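Glucosamine--fructose-6-phosphate aminotransferase [isomerizing] (Francisella tularensis subsp. tularensis, PDB 3TBF) probably catalyses formation of glucosamine 6-phosphate from fructose 6-phosphate and glutamine, the deposited domain being the sugar-isomerising part. Local coordinates at residues Gly156-Ile159 with Lys165-Thr168; Asp8-Tyr13 with Glu17-Pro22. One frame throughout, in Å; residues are numbered along the deposited sequence.

In the fold
Contacts 1 and 2 lie side by side, their centres about 10 Å apart and on the same side of the chain's centre. Contact 2 folds the start of the deposited domain, which in the intact enzyme would follow the glutaminase domain, onto helix 13-19; contact 1 braces the loop 156-159 against the start of helix 165-184, in the first SIS domain. Polar links tie them: Lys165 NZ forms a salt bridge with Glu20 OE1 at 2.9 Å, Thr168 OG1 probably hydrogen-bonds to Gln21 OE1 at 2.8 Å, and Glu17 OE2 accepts the N-H of Ile159. The loop 156-159 follows the C-terminal end of strand 149-152, the side on which SIS domains generally bind their sugar phosphates.

Contact 1 of 2, residues Gly156-Ile159 with Lys165-Thr168; sequences GVEI and KAFT
Glu158 and Lys165 lie antiparallel, each reaching across to the backbone of the other's segment rather than to the other's charge. Their charged atoms, Glu158 OE2 and Lys165 NZ, stay 6.2 Å apart, while the methylenes Glu158 CG and Lys165 CE meet at 3.8 Å where the chains pass. The glutamate oxygen OE2 accepts the N-H of Ala166 at 2.8 Å from Glu158 OE2 to Ala166 N, a fairly straight bond (157° at the hydrogen) that arrives from above the carboxylate plane. Thr164 N also donates to it, so one oxygen takes two N-H groups, two residues apart, where the helix begins. The methyl of Ala166 packs against this carboxylate, CB lying 3.3 Å from Glu158 OE2. Here a loop residue serves the amino end of helix 165-184, which follows strand 149-152, the outermost strand on one side of the parallel sheet in the first SIS domain; amides of a helix's first turn lack acceptors within the helix, and its dipole would probably stabilise the negative charge. Lys165 works in reverse. Its CG sits between the backbone N and the carbonyl carbon (chi1 69°), and the extended chain beyond carries NZ to Val157 O at 3.1 Å, above the carbonyl plane. Glu20 gives the same ammonium its salt bridge, and Ala155 O adds a weak bond.

Contact 2 of 2, residues Asp8-Tyr13 with Glu17-Pro22; sequences DGYKHY and EIYEQP
Tyr10 and Tyr19 make the aromatic part of this contact, the Tyr10 side chain lying athwart that of Tyr19 while the ring planes are inclined by only 30°. The rings are slid so far apart, with centroids 5.4 Å from each other, that they barely overlap. What touches is the outer end of Tyr10 and the root of Tyr19: Tyr10 CE1 lies over one face of the Tyr19 ring, 3.8 Å from Tyr19 CG, and the hydroxyl Tyr10 OH reaches to 3.4 Å from Tyr19 CB. The far end of Tyr19 is engaged otherwise, its OH hydrogen-bonding to Asp214.

Glu17 approaches Tyr13 differently. With CG anti to the carbonyl carbon (chi1 -79°) and a bend at chi2, its carboxylate folds back beside the Tyr13 carbonyl, Glu17 CD 3.5 Å from Tyr13 O; Glu17 OE2 comes to 3.8 Å from Tyr13 CB, oblique to the ring. OE2 takes the N-H of Ile159 and OE1 that of Gly160. Glu17 N donates to Tyr13 O at 3.0 Å, the regular bond of a helical turn.

Further along, Gln21 NE2 turns back to a lone pair of Ile18 O, in the carbonyl plane, at 2.8 Å; the backbone bond from Gln21 N to that oxygen is weak, and the amide, which also donates to Gln345, adds a shorter one.

So the start of the deposited domain leads, through His12 at the N-cap position, into a short helix wedged between the loop before helix 165-184 of the first SIS domain and helix 335-355 of the second.

Contact 1 of 2, residues Gly156-Ile159 with Lys165-Thr168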
loop_
_atom_site.group_PDB
_atom_site.type_symbol
_atom_site.label_atom_id
_atom_site.label_comp_id
_atom_site.label_asym_id
_atom_site.label_seq_id
_atom_site.Cartn_x
_atom_site.Cartn_y
_atom_site.Cartn_z
ATOM N N GLY A 156 27.178 -3.218 -7.906
ATOM C CA GLY A 156 27.949 -2.356 -8.813
ATOM C C GLY A 156 27.103 -1.149 -9.160
ATOM O O GLY A 156 26.162 -0.873 -8.467
ATOM N N VAL A 157 27.398 -0.462 -10.252
ATOM C CA VAL A 157 26.754 0.803 -10.574
ATOM C C VAL A 157 25.617 0.580 -11.557
ATOM O O VAL A 157 25.725 -0.312 -12.422
ATOM C CB VAL A 157 27.799 1.760 -11.255
ATOM C CG1 VAL A 157 27.200 3.141 -11.469
ATOM C CG2 VAL A 157 29.106 1.830 -10.433
ATOM N N GLU A 158 24.571 1.402 -11.463
ATOM C CA GLU A 158 23.428 1.380 -12.400
ATOM C C GLU A 158 23.269 2.646 -13.278
ATOM O O GLU A 158 23.194 3.748 -12.764
ATOM C CB GLU A 158 22.112 1.196 -11.630
ATOM C CG GLU A 158 21.827 -0.239 -11.209
ATOM C CD GLU A 158 20.437 -0.438 -10.604
ATOM O OE1 GLU A 158 19.752 0.573 -10.303
ATOM O OE2 GLU A 158 20.022 -1.609 -10.432
ATOM N N ILE A 159 23.197 2.468 -14.597
ATOM C CA ILE A 159 22.919 3.556 -15.525
ATOM C C ILE A 159 21.505 3.423 -16.130
ATOM O O ILE A 159 20.979 4.368 -16.686
ATOM C CB ILE A 159 24.058 3.624 -16.593
ATOM C CG1 ILE A 159 25.354 4.118 -15.926
ATOM C CG2 ILE A 159 23.711 4.546 -17.786
ATOM C CD1 ILE A 159 26.573 3.985 -16.777
ATOM N N LYS A 165 19.354 -4.715 -11.017
ATOM C CA LYS A 165 20.188 -5.487 -10.128
ATOM C C LYS A 165 20.219 -4.958 -8.699
ATOM O O LYS A 165 20.476 -5.706 -7.767
ATOM C CB LYS A 165 21.568 -5.639 -10.721
ATOM C CG LYS A 165 22.337 -4.376 -10.753
ATOM C CD LYS A 165 23.519 -4.466 -11.620
ATOM C CE LYS A 165 24.309 -3.155 -11.515
ATOM N NZ LYS A 165 25.734 -3.333 -11.972
ATOM N N ALA A 166 19.918 -3.681 -8.498
ATOM C CA ALA A 166 19.810 -3.133 -7.140
ATOM C C ALA A 166 18.614 -3.736 -6.402
ATOM O O ALA A 166 18.668 -3.899 -5.200
ATOM C CB ALA A 166 19.676 -1.660 -7.180
ATOM N N PHE A 167 17.536 -4.049 -7.111
ATOM C CA PHE A 167 16.394 -4.621 -6.485
ATOM C C PHE A 167 16.599 -6.075 -6.093
ATOM O O PHE A 167 16.309 -6.456 -4.969
ATOM C CB PHE A 167 15.189 -4.523 -7.398
ATOM C CG PHE A 167 13.962 -5.184 -6.843
ATOM C CD1 PHE A 167 13.247 -4.597 -5.840
ATOM C CD2 PHE A 167 13.524 -6.376 -7.350
ATOM C CE1 PHE A 167 12.068 -5.206 -5.345
ATOM C CE2 PHE A 167 12.365 -6.996 -6.881
ATOM C CZ PHE A 167 11.658 -6.444 -5.857
ATOM N N THR A 168 17.110 -6.885 -7.015
ATOM C CA THR A 168 17.328 -8.276 -6.727
ATOM C C THR A 168 18.389 -8.500 -5.661
ATOM O O THR A 168 18.183 -9.343 -4.807
ATOM C CB THR A 168 17.613 -9.067 -7.989
ATOM O OG1 THR A 168 18.655 -8.429 -8.738
ATOM C CG2 THR A 168 16.325 -9.208 -8.811
#

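Contact 2 of 2, residues Asp8-Tyr13 with Glu17-Pro22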
loop_
_atom_site.group_PDB
_atom_site.type_symbol
_atom_site.label_atom_id
_atom_site.label_comp_id
_atom_site.label_asym_id
_atom_site.label_seq_id
_atom_site.Cartn_x
_atom_site.Cartn_y
_atom_site.Cartn_z
ATOM N N ASP A 8 29.469 -3.552 -22.425
ATOM C CA ASP A 8 29.907 -4.954 -22.458
ATOM C C ASP A 8 29.297 -5.722 -23.607
ATOM O O ASP A 8 29.154 -6.948 -23.527
ATOM C CB ASP A 8 29.597 -5.674 -21.143
ATOM C CG ASP A 8 30.539 -5.251 -20.010
ATOM O OD1 ASP A 8 31.473 -4.437 -20.293
ATOM O OD2 ASP A 8 30.343 -5.736 -18.849
ATOM N N GLY A 9 28.941 -5.001 -24.671
ATOM C CA GLY A 9 28.376 -5.603 -25.855
ATOM C C GLY A 9 26.884 -5.571 -25.902
ATOM O O GLY A 9 26.298 -5.876 -26.935
ATOM N N TYR A 10 26.240 -5.199 -24.790
ATOM C CA TYR A 10 24.780 -5.146 -24.760
ATOM C C TYR A 10 24.332 -3.903 -25.449
ATOM O O TYR A 10 25.037 -2.969 -25.489
ATOM C CB TYR A 10 24.230 -5.207 -23.328
ATOM C CG TYR A 10 24.499 -6.530 -22.701
ATOM C CD1 TYR A 10 23.646 -7.585 -22.924
ATOM C CD2 TYR A 10 25.661 -6.763 -21.959
ATOM C CE1 TYR A 10 23.890 -8.791 -22.400
ATOM C CE2 TYR A 10 25.898 -7.979 -21.408
ATOM C CZ TYR A 10 25.002 -8.989 -21.645
ATOM O OH TYR A 10 25.164 -10.230 -21.131
ATOM N N LYS A 11 23.114 -3.914 -25.962
ATOM C CA LYS A 11 22.529 -2.807 -26.718
ATOM C C LYS A 11 22.304 -1.543 -25.898
ATOM O O LYS A 11 22.380 -0.456 -26.430
ATOM C CB LYS A 11 21.184 -3.280 -27.256
ATOM C CG LYS A 11 20.745 -2.666 -28.581
ATOM C CD LYS A 11 20.806 -3.714 -29.675
ATOM C CE LYS A 11 19.806 -4.871 -29.446
ATOM N NZ LYS A 11 19.863 -5.861 -30.597
ATOM N N HIS A 12 22.010 -1.709 -24.609
ATOM C CA HIS A 12 21.690 -0.637 -23.670
ATOM C C HIS A 12 22.241 -1.020 -22.322
ATOM O O HIS A 12 22.357 -2.217 -22.027
ATOM C CB HIS A 12 20.189 -0.516 -23.517
ATOM C CG HIS A 12 19.502 -0.065 -24.756
ATOM N ND1 HIS A 12 18.986 -0.946 -25.687
ATOM C CD2 HIS A 12 19.277 1.175 -25.243
ATOM C CE1 HIS A 12 18.457 -0.263 -26.687
ATOM N NE2 HIS A 12 18.620 1.023 -26.440
ATOM N N TYR A 13 22.562 -0.051 -21.494
ATOM C CA TYR A 13 23.028 -0.367 -20.157
ATOM C C TYR A 13 21.988 -1.119 -19.354
ATOM O O TYR A 13 22.316 -2.035 -18.588
ATOM C CB TYR A 13 23.423 0.877 -19.369
ATOM C CG TYR A 13 24.661 1.543 -19.846
ATOM C CD1 TYR A 13 25.915 1.174 -19.362
ATOM C CD2 TYR A 13 24.585 2.559 -20.782
ATOM C CE1 TYR A 13 27.081 1.812 -19.829
ATOM C CE2 TYR A 13 25.718 3.195 -21.258
ATOM C CZ TYR A 13 26.954 2.842 -20.780
ATOM O OH TYR A 13 28.042 3.536 -21.278
ATOM N N GLU A 17 22.536 -4.672 -17.268
ATOM C CA GLU A 17 22.357 -4.768 -15.843
ATOM C C GLU A 17 21.418 -5.876 -15.512
ATOM O O GLU A 17 21.582 -6.548 -14.511
ATOM C CB GLU A 17 21.926 -3.438 -15.254
ATOM C CG GLU A 17 23.145 -2.492 -15.091
ATOM C CD GLU A 17 22.832 -0.988 -15.270
ATOM O OE1 GLU A 17 21.712 -0.550 -14.910
ATOM O OE2 GLU A 17 23.726 -0.242 -15.759
ATOM N N ILE A 18 20.438 -6.103 -16.356
ATOM C CA ILE A 18 19.556 -7.214 -16.131
ATOM C C ILE A 18 20.375 -8.481 -16.245
ATOM O O ILE A 18 20.194 -9.395 -15.449
ATOM C CB ILE A 18 18.444 -7.234 -17.140
ATOM C CG1 ILE A 18 17.456 -6.125 -16.832
ATOM C CG2 ILE A 18 17.755 -8.522 -17.100
ATOM C CD1 ILE A 18 16.451 -5.891 -17.917
ATOM N N TYR A 19 21.299 -8.508 -17.202
ATOM C CA TYR A 19 22.144 -9.688 -17.406
ATOM C C TYR A 19 23.292 -9.817 -16.443
ATOM O O TYR A 19 23.895 -10.854 -16.442
ATOM C CB TYR A 19 22.674 -9.780 -18.827
ATOM C CG TYR A 19 21.692 -10.447 -19.737
ATOM C CD1 TYR A 19 20.645 -9.743 -20.285
ATOM C CD2 TYR A 19 21.820 -11.781 -20.065
ATOM C CE1 TYR A 19 19.743 -10.354 -21.146
ATOM C CE2 TYR A 19 20.940 -12.395 -20.932
ATOM C CZ TYR A 19 19.897 -11.665 -21.477
ATOM O OH TYR A 19 18.970 -12.269 -22.309
ATOM N N GLU A 20 23.569 -8.805 -15.617
ATOM C CA GLU A 20 24.580 -8.942 -14.565
ATOM C C GLU A 20 24.007 -9.577 -13.305
ATOM O O GLU A 20 24.705 -9.828 -12.345
ATOM C CB GLU A 20 25.086 -7.579 -14.160
ATOM C CG GLU A 20 26.124 -6.946 -15.049
ATOM C CD GLU A 20 26.661 -5.634 -14.432
ATOM O OE1 GLU A 20 26.004 -4.572 -14.554
ATOM O OE2 GLU A 20 27.738 -5.679 -13.805
ATOM N N GLN A 21 22.709 -9.827 -13.268
ATOM C CA GLN A 21 22.089 -10.198 -12.006
ATOM C C GLN A 21 22.554 -11.509 -11.452
ATOM O O GLN A 21 22.695 -11.663 -10.279
ATOM C CB GLN A 21 20.556 -10.135 -12.116
ATOM C CG GLN A 21 20.081 -8.707 -12.111
ATOM C CD GLN A 21 18.637 -8.569 -12.294
ATOM O OE1 GLN A 21 17.901 -8.063 -11.402
ATOM N NE2 GLN A 21 18.192 -8.925 -13.480
ATOM N N PRO A 22 22.809 -12.479 -12.294
ATOM C CA PRO A 22 23.366 -13.723 -11.732
ATOM C C PRO A 22 24.699 -13.538 -11.014
ATOM O O PRO A 22 24.888 -14.090 -9.957
ATOM C CB PRO A 22 23.539 -14.615 -12.966
ATOM C CG PRO A 22 22.474 -14.145 -13.849
ATOM C CD PRO A 22 22.519 -12.630 -13.719
#